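Long-range contact in nitrate transport protein (Parabacteroides distasonis, PDB 3HN0), which probably serves as the substrate-binding component of an ABC transporter, capturing a small solute, possibly nitrate or a related compound, for uptake: residues D177-A185 with A253-I261. Numbering follows the deposited sequence.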
# COMPACT_ATOMS: atom_id res chain seq x y z
N ASP A 177 3.40 1.41 -2.11
CA ASP A 177 2.78 1.30 -0.79
C ASP A 177 1.26 1.22 -1.03
O ASP A 177 0.61 2.22 -0.84
CB ASP A 177 3.17 2.53 0.10
CG ASP A 177 2.60 2.47 1.59
OD1 ASP A 177 2.47 1.33 2.05
OD2 ASP A 177 2.26 3.53 2.30
N THR A 178 0.69 0.06 -1.43
CA THR A 178 -0.79 -0.04 -1.56
C THR A 178 -1.48 0.06 -0.21
O THR A 178 -2.67 0.39 -0.16
CB THR A 178 -1.33 -1.35 -2.29
OG1 THR A 178 -1.04 -2.51 -1.52
CG2 THR A 178 -0.74 -1.47 -3.68
N LEU A 179 -0.78 -0.25 0.87
CA LEU A 179 -1.41 -0.22 2.21
C LEU A 179 -1.69 1.22 2.63
O LEU A 179 -2.79 1.54 3.08
CB LEU A 179 -0.56 -0.91 3.28
CG LEU A 179 -1.10 -0.87 4.72
CD1 LEU A 179 -2.41 -1.59 4.80
CD2 LEU A 179 -0.13 -1.44 5.80
N GLY A 180 -0.73 2.10 2.44
CA GLY A 180 -0.88 3.46 2.97
C GLY A 180 -0.74 3.65 4.47
O GLY A 180 -0.44 2.72 5.22
N PHE A 181 -0.90 4.90 4.90
CA PHE A 181 -0.51 5.29 6.23
C PHE A 181 -1.44 4.78 7.33
O PHE A 181 -2.62 4.88 7.22
CB PHE A 181 -0.50 6.82 6.37
CG PHE A 181 0.42 7.53 5.41
CD1 PHE A 181 1.79 7.40 5.51
CD2 PHE A 181 -0.10 8.36 4.44
CE1 PHE A 181 2.63 8.09 4.66
CE2 PHE A 181 0.74 9.05 3.59
CZ PHE A 181 2.09 8.90 3.68
N ALA A 182 -0.87 4.34 8.44
CA ALA A 182 -1.64 4.00 9.62
C ALA A 182 -1.96 5.30 10.39
O ALA A 182 -1.33 5.63 11.39
CB ALA A 182 -0.90 2.96 10.45
N GLN A 183 -2.97 6.03 9.92
CA GLN A 183 -3.29 7.38 10.45
C GLN A 183 -4.28 7.36 11.58
O GLN A 183 -4.44 8.38 12.23
CB GLN A 183 -3.90 8.34 9.39
CG GLN A 183 -3.34 8.26 8.08
CD GLN A 183 -3.89 9.29 7.18
OE1 GLN A 183 -4.29 10.39 7.63
NE2 GLN A 183 -3.93 8.97 5.91
N THR A 184 -4.96 6.23 11.78
CA THR A 184 -6.00 6.10 12.77
C THR A 184 -5.67 4.98 13.75
O THR A 184 -5.23 3.90 13.33
CB THR A 184 -7.32 5.79 12.09
OG1 THR A 184 -7.62 6.81 11.14
CG2 THR A 184 -8.44 5.66 13.13
N ALA A 185 -5.81 5.28 15.03
CA ALA A 185 -5.45 4.38 16.10
C ALA A 185 -6.66 3.91 16.86
O ALA A 185 -7.55 4.71 17.24
CB ALA A 185 -4.52 5.06 17.13
N ALA A 253 4.13 0.47 9.00
CA ALA A 253 3.22 1.54 8.61
C ALA A 253 2.91 2.52 9.76
O ALA A 253 2.48 3.66 9.51
CB ALA A 253 1.89 0.99 8.07
N VAL A 254 3.02 2.04 11.00
CA VAL A 254 2.78 2.91 12.16
C VAL A 254 3.98 3.79 12.35
O VAL A 254 3.88 5.00 12.30
CB VAL A 254 2.46 2.13 13.44
CG1 VAL A 254 2.51 3.07 14.69
CG2 VAL A 254 1.09 1.44 13.30
N MSE A 255 5.14 3.18 12.51
CA MSE A 255 6.35 3.94 12.84
C MSE A 255 6.81 4.78 11.66
O MSE A 255 7.28 5.91 11.83
CB MSE A 255 7.46 3.02 13.31
CG MSE A 255 7.08 2.22 14.54
SE MSE A 255 6.70 3.37 16.09
CE MSE A 255 8.41 3.89 16.34
N GLY A 256 6.65 4.26 10.43
CA GLY A 256 6.90 5.10 9.25
C GLY A 256 6.05 6.35 9.14
O GLY A 256 6.55 7.43 8.78
N PHE A 257 4.76 6.23 9.39
CA PHE A 257 3.86 7.37 9.45
C PHE A 257 4.29 8.38 10.54
O PHE A 257 4.44 9.54 10.24
CB PHE A 257 2.40 6.94 9.68
CG PHE A 257 1.50 8.06 10.00
CD1 PHE A 257 1.07 8.97 9.04
CD2 PHE A 257 1.05 8.23 11.32
CE1 PHE A 257 0.19 9.98 9.34
CE2 PHE A 257 0.22 9.28 11.64
CZ PHE A 257 -0.23 10.18 10.66
N LEU A 258 4.53 7.90 11.76
CA LEU A 258 4.92 8.77 12.87
C LEU A 258 6.24 9.50 12.57
O LEU A 258 6.35 10.70 12.83
CB LEU A 258 4.97 8.00 14.21
CG LEU A 258 3.56 7.62 14.73
CD1 LEU A 258 3.64 6.71 15.98
CD2 LEU A 258 2.68 8.85 15.03
N ARG A 259 7.20 8.80 11.96
CA ARG A 259 8.44 9.39 11.55
C ARG A 259 8.23 10.49 10.55
O ARG A 259 8.88 11.55 10.64
CB ARG A 259 9.35 8.32 10.95
CG ARG A 259 10.78 8.74 10.71
CD ARG A 259 11.69 7.51 10.41
NE ARG A 259 11.69 6.53 11.52
CZ ARG A 259 11.13 5.31 11.50
NH1 ARG A 259 10.52 4.82 10.41
NH2 ARG A 259 11.20 4.54 12.58
N LEU A 260 7.35 10.26 9.58
CA LEU A 260 7.03 11.29 8.60
C LEU A 260 6.45 12.53 9.29
O LEU A 260 6.89 13.66 9.04
CB LEU A 260 6.06 10.71 7.55
CG LEU A 260 5.65 11.59 6.37
CD1 LEU A 260 5.04 10.73 5.24
CD2 LEU A 260 4.67 12.64 6.85
N ILE A 261 5.47 12.34 10.17
CA ILE A 261 4.86 13.47 10.88
C ILE A 261 5.92 14.25 11.68
O ILE A 261 5.96 15.47 11.67
CB ILE A 261 3.76 13.00 11.86
CG1 ILE A 261 2.60 12.38 11.07
CG2 ILE A 261 3.30 14.14 12.80
CD1 ILE A 261 1.97 13.36 10.09
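Ala253 meets the loop at two methyl groups: its CB lies 3.9 Å from Leu179 CD2 and 4.2 Å from Ala182 CB. The backbones come closest one residue on, where the CA atoms of Ala182 and Val254 are 5.2 Å apart, consistent with the single methyl group of Ala182. Although the CB of Val254 points away from the loop, its CG2 branch, anti to the carbonyl carbon, still reaches Ala182 CB at 3.8 Å. Phe257 has more of its surface buried by the loop than any other residue of the two segments. A chi1 of 169°, which sets CG opposite the backbone N, carries the ring from the helix to the inverse gamma turn centred on Ala182. Gln183 CA sits over one face, 4.3 Å from the ring centroid and 18° off the normal, a CH-pi contact; Ile261 CG1 of the same helix lies over the opposite face, toward the rim. Ala182 O approaches the ring obliquely, 3.5 Å from Phe257 CD2, and is buried without a hydrogen-bonding partner. Phe257 CD1 lies 3.8 Å from Phe181 CB, and the two ring planes are inclined at 54°. Three residues on, Leu260 CD1 touches Phe181 CE1 at 3.6 Å, and Leu111 of helix 107-119 also packs on Phe181. Positions 253, 257 and 260 thus form an apolar stripe along one side of helix 251-264. It packs against the connection into strand 184-188, an inner strand of the mixed sheet, antiparallel to both neighbours. Such a strand returning from the second lobe is consistent with the two-domain periplasmic-binding-protein fold of ABC transporters.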